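Side-chain contacts in papain-like protease (Human betacoronavirus 2c EMC/2012, PDB 4RNA), which probably cleaves the viral polyprotein as a cysteine protease and, as in related coronavirus enzymes, removes ubiquitin and ISG15 from host proteins: residues Asn16-Val21 and Asn61-Glu66; Gln136-Lys141 and Thr148-Leu153; Val212-Gln215 and Asp219-Ala222; Tyr281-Leu286 and Leu292-Gly297. All coordinates share one frame; numbering follows the deposited sequence.

Contact 1: residues Asn16-Val21 and Asn61-Glu66; sequences NFRTVV and NLTADE. With PO4 (phosphate ion), chain F.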
# COMPACT_ATOMS: atom_id res chain seq x y z
N ASN A 16 -18.97 -5.59 -18.33
CA ASN A 16 -18.79 -6.82 -19.08
C ASN A 16 -19.25 -8.02 -18.25
O ASN A 16 -18.93 -8.11 -17.04
CB ASN A 16 -17.34 -6.99 -19.52
CG ASN A 16 -16.88 -5.84 -20.35
OD1 ASN A 16 -17.04 -5.88 -21.58
ND2 ASN A 16 -16.23 -4.85 -19.72
N PHE A 17 -20.07 -8.88 -18.89
CA PHE A 17 -20.74 -9.99 -18.21
C PHE A 17 -20.53 -11.27 -18.99
O PHE A 17 -20.50 -11.25 -20.23
CB PHE A 17 -22.23 -9.73 -17.98
CG PHE A 17 -22.51 -8.57 -17.09
CD1 PHE A 17 -22.50 -7.29 -17.59
CD2 PHE A 17 -22.81 -8.75 -15.71
CE1 PHE A 17 -22.75 -6.18 -16.81
CE2 PHE A 17 -23.07 -7.62 -14.92
CZ PHE A 17 -23.04 -6.35 -15.45
N ARG A 18 -20.28 -12.36 -18.27
CA ARG A 18 -20.31 -13.68 -18.89
C ARG A 18 -21.32 -14.51 -18.24
O ARG A 18 -21.54 -14.41 -16.96
CB ARG A 18 -18.95 -14.42 -18.92
CG ARG A 18 -18.38 -14.70 -17.58
CD ARG A 18 -17.19 -15.66 -17.63
NE ARG A 18 -16.48 -15.57 -16.35
CZ ARG A 18 -16.09 -16.59 -15.60
NH1 ARG A 18 -16.33 -17.83 -15.99
NH2 ARG A 18 -15.43 -16.35 -14.48
N THR A 19 -21.95 -15.32 -19.07
CA THR A 19 -22.96 -16.23 -18.57
C THR A 19 -22.32 -17.54 -18.10
O THR A 19 -21.61 -18.19 -18.81
CB THR A 19 -24.09 -16.53 -19.55
OG1 THR A 19 -24.65 -15.29 -19.97
CG2 THR A 19 -25.17 -17.44 -18.81
N VAL A 20 -22.63 -17.92 -16.86
CA VAL A 20 -22.07 -19.16 -16.33
C VAL A 20 -23.25 -20.00 -15.85
O VAL A 20 -24.15 -19.47 -15.20
CB VAL A 20 -21.06 -18.88 -15.15
CG1 VAL A 20 -20.56 -20.19 -14.55
CG2 VAL A 20 -19.86 -18.07 -15.71
N VAL A 21 -23.24 -21.29 -16.17
CA VAL A 21 -24.28 -22.22 -15.69
C VAL A 21 -23.78 -22.97 -14.44
O VAL A 21 -22.69 -23.56 -14.47
CB VAL A 21 -24.63 -23.23 -16.82
CG1 VAL A 21 -25.59 -24.29 -16.30
CG2 VAL A 21 -25.21 -22.50 -18.02
N ASN A 61 -10.15 -16.08 -9.47
CA ASN A 61 -10.39 -16.98 -10.58
C ASN A 61 -10.86 -16.43 -11.90
O ASN A 61 -11.69 -17.07 -12.51
CB ASN A 61 -11.45 -18.00 -10.22
CG ASN A 61 -10.86 -19.09 -9.51
OD1 ASN A 61 -11.23 -19.31 -8.35
ND2 ASN A 61 -9.83 -19.69 -10.10
N LEU A 62 -10.25 -15.33 -12.38
CA LEU A 62 -10.88 -14.55 -13.38
C LEU A 62 -10.29 -15.15 -14.66
O LEU A 62 -9.15 -15.66 -14.63
CB LEU A 62 -10.41 -13.06 -13.28
CG LEU A 62 -10.50 -12.15 -12.04
CD1 LEU A 62 -10.31 -10.67 -12.44
CD2 LEU A 62 -11.68 -12.35 -11.08
N THR A 63 -11.08 -15.08 -15.70
CA THR A 63 -10.69 -15.44 -17.07
C THR A 63 -9.73 -14.40 -17.60
O THR A 63 -9.52 -13.33 -16.99
CB THR A 63 -11.93 -15.45 -17.97
OG1 THR A 63 -12.52 -14.14 -17.95
CG2 THR A 63 -13.01 -16.44 -17.43
N ALA A 64 -9.10 -14.70 -18.73
CA ALA A 64 -8.29 -13.75 -19.36
C ALA A 64 -9.06 -12.47 -19.66
O ALA A 64 -8.49 -11.40 -19.49
CB ALA A 64 -7.70 -14.33 -20.65
N ASP A 65 -10.31 -12.56 -20.13
CA ASP A 65 -11.08 -11.35 -20.48
C ASP A 65 -11.29 -10.53 -19.23
O ASP A 65 -11.22 -9.30 -19.26
CB ASP A 65 -12.44 -11.62 -21.15
CG ASP A 65 -12.31 -12.26 -22.57
OD1 ASP A 65 -11.46 -11.79 -23.30
OD2 ASP A 65 -13.03 -13.24 -22.95
N GLU A 66 -11.62 -11.21 -18.13
CA GLU A 66 -11.89 -10.47 -16.90
C GLU A 66 -10.63 -9.78 -16.35
O GLU A 66 -10.72 -8.68 -15.82
CB GLU A 66 -12.50 -11.39 -15.86
CG GLU A 66 -13.94 -11.73 -16.22
CD GLU A 66 -14.45 -12.96 -15.47
OE1 GLU A 66 -13.61 -13.79 -15.06
OE2 GLU A 66 -15.72 -13.12 -15.38
P PO4 F . -6.86 -14.73 -10.67
O1 PO4 F . -6.43 -15.91 -11.53
O2 PO4 F . -6.64 -13.44 -11.43
O3 PO4 F . -8.32 -14.75 -10.34
O4 PO4 F . -6.02 -14.78 -9.40
O HOH W 1 -14.18 -18.20 -12.73
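Arg18 reaches from strand 18-23 to the start of helix 64-74 and meets Glu66 in a salt bridge. From CB its CG turns back over the backbone, flanked by N and C (chi1 62°), and from there the chain runs extended to NE. CG and CD pass Glu66 OE2, CD at 3.7 Å. Arg18 NE then gives a nearly straight bond of 2.7 Å to Glu66 OE2 (173° at the hydrogen). That oxygen lies in the guanidinium plane, whereas Arg18 NE approaches from above the carboxylate plane, 46° out of it. Thr63 CG2 lies over one face of the guanidinium, 3.6 Å from Arg18 CZ. Arg18 NH2 adds only weak bonds to Glu66 OE1 and OE2, and water 1 bridges it to Asn61 O. Glu66 is positioned by its own helix end: Thr63 N donates to Glu66 OE1 (2.9 Å), and Glu66 N returns a bond of 3.1 Å to Thr63 OG1, a capping box. On the second subunit, Tyr226 makes a cation-pi contact with Arg18. The site joins the N-terminal ubiquitin-like domain to the first helix of the thumb. The same buried carboxylate takes part in both the N-terminal cap and the bridge to strand 18-23, so its negative charge is probably well stabilised.

Contact 2: residues Gln136-Lys141 and Thr148-Leu153; sequences QHAFMK and TDFIAL. With PO4 (phosphate ion), chain C.
Ala138 presents its methyl group to helix 148-158, and the small side chain lets the two backbones come close: the CA atoms of Ala138 and Phe150 are 4.8 Å apart and the local axes 7.8 Å. The bump of Ala138 CB sits in a hollow bordered by Asp149 CB, the backbone of Phe150 and Leu153 CD1, the last at 3.8 Å. In the other direction, Phe150 CB rests against Ala138 O, at 3.5 Å. These are the successive helices 133-143 and 148-158 of the papain-like thumb, running at 133° to each other and joined by a short turn. Beside the alanine the rings of Phe139 and Phe150 run alongside each other in the same direction. Both have CG anti to the backbone N, which takes them to the same flank of the interface. Their planes, 29° apart, are displaced until the rings hardly overlap; Phe139 CD1 stands over the rim of one Phe150 face, 3.4 Å from Phe150 CZ. On the other flank Lys141 folds back along its chain to put NZ 2.8 Å from Asp149 OD2, a salt bridge in which NZ comes from above the carboxylate plane, 66° out of it. Asp149 OD1 pairs with Lys89 of helix 81-92.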
# COMPACT_ATOMS: atom_id res chain seq x y z
N GLN A 136 -11.89 7.87 -11.09
CA GLN A 136 -12.52 9.06 -11.67
C GLN A 136 -14.03 8.98 -11.57
O GLN A 136 -14.70 9.93 -11.09
CB GLN A 136 -12.10 9.18 -13.15
CG GLN A 136 -12.43 10.55 -13.82
CD GLN A 136 -12.06 11.78 -12.97
OE1 GLN A 136 -11.10 11.75 -12.17
NE2 GLN A 136 -12.86 12.85 -13.10
N HIS A 137 -14.58 7.80 -11.89
CA HIS A 137 -16.01 7.64 -11.89
C HIS A 137 -16.45 7.78 -10.45
O HIS A 137 -17.40 8.50 -10.13
CB HIS A 137 -16.42 6.32 -12.55
CG HIS A 137 -17.90 6.08 -12.53
ND1 HIS A 137 -18.51 5.42 -11.53
CD2 HIS A 137 -18.91 6.48 -13.40
CE1 HIS A 137 -19.84 5.37 -11.75
NE2 HIS A 137 -20.08 6.02 -12.90
N ALA A 138 -15.73 7.16 -9.52
CA ALA A 138 -16.19 7.28 -8.09
C ALA A 138 -16.08 8.72 -7.53
O ALA A 138 -16.82 9.09 -6.53
CB ALA A 138 -15.37 6.34 -7.18
N PHE A 139 -15.03 9.42 -7.95
CA PHE A 139 -14.74 10.80 -7.58
C PHE A 139 -15.93 11.68 -8.03
O PHE A 139 -16.45 12.45 -7.23
CB PHE A 139 -13.50 11.32 -8.32
CG PHE A 139 -12.97 12.61 -7.74
CD1 PHE A 139 -13.08 12.87 -6.36
CD2 PHE A 139 -12.35 13.54 -8.56
CE1 PHE A 139 -12.58 14.08 -5.83
CE2 PHE A 139 -11.82 14.73 -8.03
CZ PHE A 139 -11.93 15.00 -6.68
N MET A 140 -16.35 11.55 -9.30
CA MET A 140 -17.62 12.22 -9.77
C MET A 140 -18.88 11.91 -8.94
O MET A 140 -19.63 12.84 -8.59
CB MET A 140 -17.87 11.95 -11.25
CG MET A 140 -16.67 12.38 -12.09
SD MET A 140 -16.32 14.18 -11.95
CE MET A 140 -15.16 14.45 -10.60
N LYS A 141 -19.08 10.64 -8.58
CA LYS A 141 -20.22 10.25 -7.75
C LYS A 141 -20.09 10.92 -6.40
O LYS A 141 -21.11 11.33 -5.78
CB LYS A 141 -20.33 8.72 -7.54
CG LYS A 141 -20.74 7.92 -8.75
CD LYS A 141 -21.56 6.74 -8.28
CE LYS A 141 -20.67 5.58 -7.89
NZ LYS A 141 -21.47 4.52 -7.21
N THR A 148 -19.66 6.58 -1.15
CA THR A 148 -19.27 5.24 -0.72
C THR A 148 -18.16 4.64 -1.61
O THR A 148 -17.13 4.20 -1.09
CB THR A 148 -20.48 4.31 -0.70
OG1 THR A 148 -21.42 4.86 0.21
CG2 THR A 148 -20.08 2.86 -0.23
N ASP A 149 -18.32 4.65 -2.91
CA ASP A 149 -17.32 3.99 -3.68
C ASP A 149 -15.98 4.67 -3.53
O ASP A 149 -14.95 4.02 -3.57
CB ASP A 149 -17.66 4.02 -5.16
CG ASP A 149 -18.75 3.04 -5.52
OD1 ASP A 149 -19.23 2.33 -4.61
OD2 ASP A 149 -19.14 2.97 -6.69
N PHE A 150 -15.98 6.01 -3.51
CA PHE A 150 -14.70 6.73 -3.54
C PHE A 150 -13.92 6.48 -2.25
O PHE A 150 -12.72 6.25 -2.24
CB PHE A 150 -14.96 8.23 -3.73
CG PHE A 150 -13.71 9.04 -3.93
CD1 PHE A 150 -12.94 8.86 -5.10
CD2 PHE A 150 -13.38 10.02 -3.04
CE1 PHE A 150 -11.81 9.67 -5.30
CE2 PHE A 150 -12.25 10.84 -3.24
CZ PHE A 150 -11.47 10.64 -4.38
N ILE A 151 -14.62 6.49 -1.17
CA ILE A 151 -14.00 6.20 0.07
C ILE A 151 -13.49 4.75 0.09
O ILE A 151 -12.33 4.53 0.51
CB ILE A 151 -14.94 6.42 1.25
CG1 ILE A 151 -15.33 7.91 1.37
CG2 ILE A 151 -14.26 5.93 2.50
CD1 ILE A 151 -16.60 8.05 2.18
N ALA A 152 -14.30 3.76 -0.33
CA ALA A 152 -13.85 2.35 -0.33
C ALA A 152 -12.65 2.15 -1.28
O ALA A 152 -11.70 1.43 -0.99
CB ALA A 152 -15.02 1.40 -0.68
N LEU A 153 -12.67 2.84 -2.40
CA LEU A 153 -11.53 2.77 -3.27
C LEU A 153 -10.21 3.37 -2.72
O LEU A 153 -9.14 2.78 -2.88
CB LEU A 153 -11.86 3.42 -4.60
CG LEU A 153 -12.68 2.59 -5.61
CD1 LEU A 153 -12.92 3.45 -6.84
CD2 LEU A 153 -12.03 1.27 -6.02
P PO4 C . -20.78 7.34 2.62
O1 PO4 C . -21.45 6.05 3.10
O2 PO4 C . -19.99 7.06 1.37
O3 PO4 C . -19.85 7.79 3.74
O4 PO4 C . -21.82 8.42 2.31
O HOH W 2 -17.45 3.71 -8.69
O HOH W 3 -18.21 7.67 -4.65
O HOH W 4 -20.69 5.41 -4.21

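Contact 3: residues Val212-Gln215 and Asp219-Ala222; sequences VGVQ and DLRA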
# COMPACT_ATOMS: atom_id res chain seq x y z
N VAL A 212 7.14 17.47 -0.03
CA VAL A 212 7.26 17.00 1.31
C VAL A 212 8.56 17.46 1.94
O VAL A 212 9.61 17.20 1.41
CB VAL A 212 7.09 15.47 1.38
CG1 VAL A 212 7.35 14.99 2.81
CG2 VAL A 212 5.65 15.12 0.90
N GLY A 213 8.45 18.05 3.14
CA GLY A 213 9.61 18.49 3.87
C GLY A 213 9.59 19.96 4.26
O GLY A 213 10.44 20.36 5.08
N VAL A 214 8.68 20.78 3.68
CA VAL A 214 8.45 22.18 4.19
C VAL A 214 6.95 22.34 4.23
O VAL A 214 6.19 21.56 3.58
CB VAL A 214 9.13 23.37 3.40
CG1 VAL A 214 10.68 23.36 3.46
CG2 VAL A 214 8.61 23.45 1.97
N GLN A 215 6.51 23.32 5.03
CA GLN A 215 5.08 23.60 5.17
C GLN A 215 4.73 25.07 4.84
O GLN A 215 3.54 25.47 4.99
CB GLN A 215 4.67 23.20 6.62
CG GLN A 215 4.65 21.66 6.81
CD GLN A 215 4.77 21.24 8.24
OE1 GLN A 215 5.56 21.81 8.99
NE2 GLN A 215 3.98 20.25 8.65
N ASP A 219 9.67 28.92 3.27
CA ASP A 219 10.65 27.81 3.44
C ASP A 219 10.94 27.12 2.15
O ASP A 219 12.11 26.80 1.88
CB ASP A 219 10.26 26.84 4.53
CG ASP A 219 10.25 27.52 5.90
OD1 ASP A 219 11.15 28.37 6.11
OD2 ASP A 219 9.38 27.22 6.79
N LEU A 220 9.93 26.96 1.31
CA LEU A 220 10.12 26.24 0.06
C LEU A 220 11.10 26.95 -0.82
O LEU A 220 11.87 26.30 -1.58
CB LEU A 220 8.81 26.07 -0.71
CG LEU A 220 8.87 25.27 -1.98
CD1 LEU A 220 9.09 23.76 -1.76
CD2 LEU A 220 7.63 25.59 -2.84
N ARG A 221 11.06 28.28 -0.76
CA ARG A 221 11.81 29.13 -1.71
C ARG A 221 13.19 29.53 -1.17
O ARG A 221 14.00 30.18 -1.84
CB ARG A 221 10.97 30.38 -2.00
CG ARG A 221 9.75 30.13 -2.88
CD ARG A 221 8.90 31.40 -2.88
NE ARG A 221 7.74 31.26 -3.76
CZ ARG A 221 6.90 32.25 -4.11
NH1 ARG A 221 7.10 33.48 -3.68
NH2 ARG A 221 5.85 31.99 -4.89
N ALA A 222 13.44 29.20 0.07
CA ALA A 222 14.72 29.61 0.71
C ALA A 222 15.93 28.87 0.09
O ALA A 222 15.79 27.76 -0.44
CB ALA A 222 14.69 29.35 2.23
O HOH W 5 8.07 24.93 6.93
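This is a small apolar contact within a strand-loop-helix connection: Val214, in the loop after strand 210-212, packs against Asp219 and Leu220 of the short helix 217-221. The connection lies where the palm meets the zinc-binding fingers of the papain-like protease, since strand 210-212 pairs with strand 245-250 whereas Leu220 reaches Leu238 and His241 on the long strand 233-242. Val214 is the central residue, its CA 6.0 Å from that of Leu220, and its two methyl groups divide the work. CG1 lies anti to the carbonyl carbon (chi1 -66°) and meets Asp219 CB at 3.7 Å; CG2, tucked over the backbone with N and C to its flanks, meets Leu220 CA at the same 3.7 Å. Further along the leucine, CB and CD1 each lie 3.8 Å from Val214 CG2. Thus the valine straddles two consecutive helix residues, meeting the aspartate chiefly at its CB. Gln215, whose CB points away from the helix, bonds to Thr310 O and Asn253. On the second subunit, Asn61 packs on Val214. The polar link is indirect: water 5 accepts from Gln215 N at 2.9 Å and donates to Asp219 OD2 at 2.6 Å.

Contact 4: residues Tyr281-Leu286 and Leu292-Gly297; sequences YVHARL and LKFDSG
Phe294, Arg285 and Val282 lose the most surface between these two antiparallel strands. Phe294 holds its place through the backbone first: its N donates to His283 O (2.7 Å, 164° at the hydrogen), and its O accepts from His283 N at 3.2 Å, a hydrogen-bonded pair. The ring lies on the same sheet face as His283 and Arg285, with His283 O at its edge. Arg285 crosses it at about a right angle, bringing CG to 3.7 Å from Phe294 CE2; the guanidinium and ring planes are 60° apart. With a bend at chi2 (-144°), the arginine has NE beside His283 of its own strand, donating to His283 NE2 at 2.9 Å in the plane of both flat groups. With His283 ND1 bonded to Asn269 OD1, both ring nitrogens are engaged, which should restrain the imidazole's rotation; Arg285 NH2 also donates to Met120 O. Val282 packs along Phe294 and Asp295, its CG1 3.8 Å from Phe294 O and its CG2 4.1 Å from Asp295 CG. Between the bonded pairs, Ala284 CA makes a CA-H...O contact with Leu292 O, 3.1 Å. The antiparallel pairing is that of a beta hairpin, strands 280-287 and 290-294, within the palm sheet of the papain-like fold.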
# COMPACT_ATOMS: atom_id res chain seq x y z
N TYR A 281 -6.81 13.28 13.59
CA TYR A 281 -6.62 14.26 12.51
C TYR A 281 -7.76 15.26 12.51
O TYR A 281 -8.90 14.87 12.73
CB TYR A 281 -6.55 13.60 11.11
CG TYR A 281 -5.23 12.90 10.83
CD1 TYR A 281 -4.16 13.59 10.25
CD2 TYR A 281 -5.06 11.55 11.11
CE1 TYR A 281 -2.96 12.96 9.95
CE2 TYR A 281 -3.86 10.91 10.84
CZ TYR A 281 -2.81 11.63 10.26
OH TYR A 281 -1.60 11.03 9.98
N VAL A 282 -7.46 16.52 12.19
CA VAL A 282 -8.47 17.54 12.05
C VAL A 282 -8.17 18.32 10.78
O VAL A 282 -7.00 18.65 10.47
CB VAL A 282 -8.46 18.45 13.31
CG1 VAL A 282 -9.53 19.55 13.23
CG2 VAL A 282 -8.65 17.61 14.56
N HIS A 283 -9.21 18.62 10.01
CA HIS A 283 -9.03 19.36 8.76
C HIS A 283 -9.45 20.80 9.01
O HIS A 283 -10.52 21.02 9.59
CB HIS A 283 -9.87 18.77 7.64
CG HIS A 283 -9.76 19.55 6.32
ND1 HIS A 283 -8.71 19.45 5.56
CD2 HIS A 283 -10.62 20.46 5.71
CE1 HIS A 283 -8.83 20.22 4.45
NE2 HIS A 283 -10.01 20.85 4.53
N ALA A 284 -8.64 21.77 8.56
CA ALA A 284 -8.94 23.17 8.83
C ALA A 284 -9.06 23.92 7.52
O ALA A 284 -8.30 23.68 6.53
CB ALA A 284 -7.87 23.82 9.75
N ARG A 285 -10.05 24.81 7.46
CA ARG A 285 -10.15 25.71 6.27
C ARG A 285 -10.20 27.18 6.69
O ARG A 285 -10.65 27.47 7.78
CB ARG A 285 -11.42 25.42 5.48
CG ARG A 285 -11.58 23.94 5.20
CD ARG A 285 -12.17 23.83 3.87
NE ARG A 285 -12.15 22.46 3.38
CZ ARG A 285 -13.05 22.04 2.50
NH1 ARG A 285 -14.02 22.88 2.13
NH2 ARG A 285 -13.03 20.80 2.03
N LEU A 286 -9.71 28.05 5.81
CA LEU A 286 -9.72 29.48 6.07
C LEU A 286 -10.81 30.15 5.29
O LEU A 286 -10.74 30.27 4.05
CB LEU A 286 -8.41 30.13 5.65
CG LEU A 286 -7.07 29.70 6.32
CD1 LEU A 286 -6.23 30.94 6.51
CD2 LEU A 286 -7.16 28.92 7.62
N LEU A 292 -11.75 27.52 10.20
CA LEU A 292 -12.80 26.53 10.49
C LEU A 292 -12.17 25.16 10.69
O LEU A 292 -11.48 24.67 9.79
CB LEU A 292 -13.83 26.44 9.36
CG LEU A 292 -14.37 27.67 8.60
CD1 LEU A 292 -15.67 27.29 7.91
CD2 LEU A 292 -14.56 28.87 9.50
N LYS A 293 -12.39 24.57 11.85
CA LYS A 293 -11.79 23.30 12.24
C LYS A 293 -12.85 22.23 12.12
O LYS A 293 -13.84 22.22 12.87
CB LYS A 293 -11.29 23.33 13.69
CG LYS A 293 -10.37 24.50 14.03
CD LYS A 293 -10.73 25.13 15.39
CE LYS A 293 -9.98 24.52 16.55
NZ LYS A 293 -9.98 25.50 17.69
N PHE A 294 -12.65 21.32 11.17
CA PHE A 294 -13.61 20.28 10.87
C PHE A 294 -13.10 19.00 11.48
O PHE A 294 -12.22 18.29 10.92
CB PHE A 294 -13.76 20.14 9.37
CG PHE A 294 -14.47 21.28 8.72
CD1 PHE A 294 -15.86 21.30 8.67
CD2 PHE A 294 -13.77 22.31 8.11
CE1 PHE A 294 -16.54 22.35 8.07
CE2 PHE A 294 -14.43 23.36 7.50
CZ PHE A 294 -15.82 23.37 7.46
N ASP A 295 -13.60 18.73 12.66
CA ASP A 295 -13.13 17.59 13.37
C ASP A 295 -14.17 16.50 13.20
O ASP A 295 -15.12 16.37 14.01
CB ASP A 295 -12.91 17.92 14.85
CG ASP A 295 -12.50 16.70 15.64
OD1 ASP A 295 -12.36 15.62 15.03
OD2 ASP A 295 -12.34 16.80 16.88
N SER A 296 -14.00 15.73 12.12
CA SER A 296 -14.87 14.59 11.79
C SER A 296 -16.39 14.84 11.92
O SER A 296 -17.08 14.16 12.71
CB SER A 296 -14.42 13.34 12.57
OG SER A 296 -13.14 12.88 12.10
N GLY A 297 -16.90 15.81 11.16
CA GLY A 297 -18.33 16.08 11.14
C GLY A 297 -18.75 16.95 12.32
O GLY A 297 -19.89 16.88 12.77
O HOH W 6 -11.21 14.96 11.11

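Overall arrangement
The contacts follow one another along the chain, each closing before the next opens. Contact 1 lies at the junction of the N-terminal ubiquitin-like domain and the thumb, contact 2 in the helical thumb, contact 3 near the fingers and contact 4 in the palm. Contact 2 is about 24 Å from contact 1 and 21 Å from contact 4, centre to centre. Contact 3 follows strand 210-212, which belongs to the mixed sheet that holds the hairpin of contact 4. No two contacts touch within the chain. Contacts 1 and 3, with centres about 50 Å apart, are nevertheless tied across the assembly: Asn61 of one subunit packs on Gly213 and Val214 of the other.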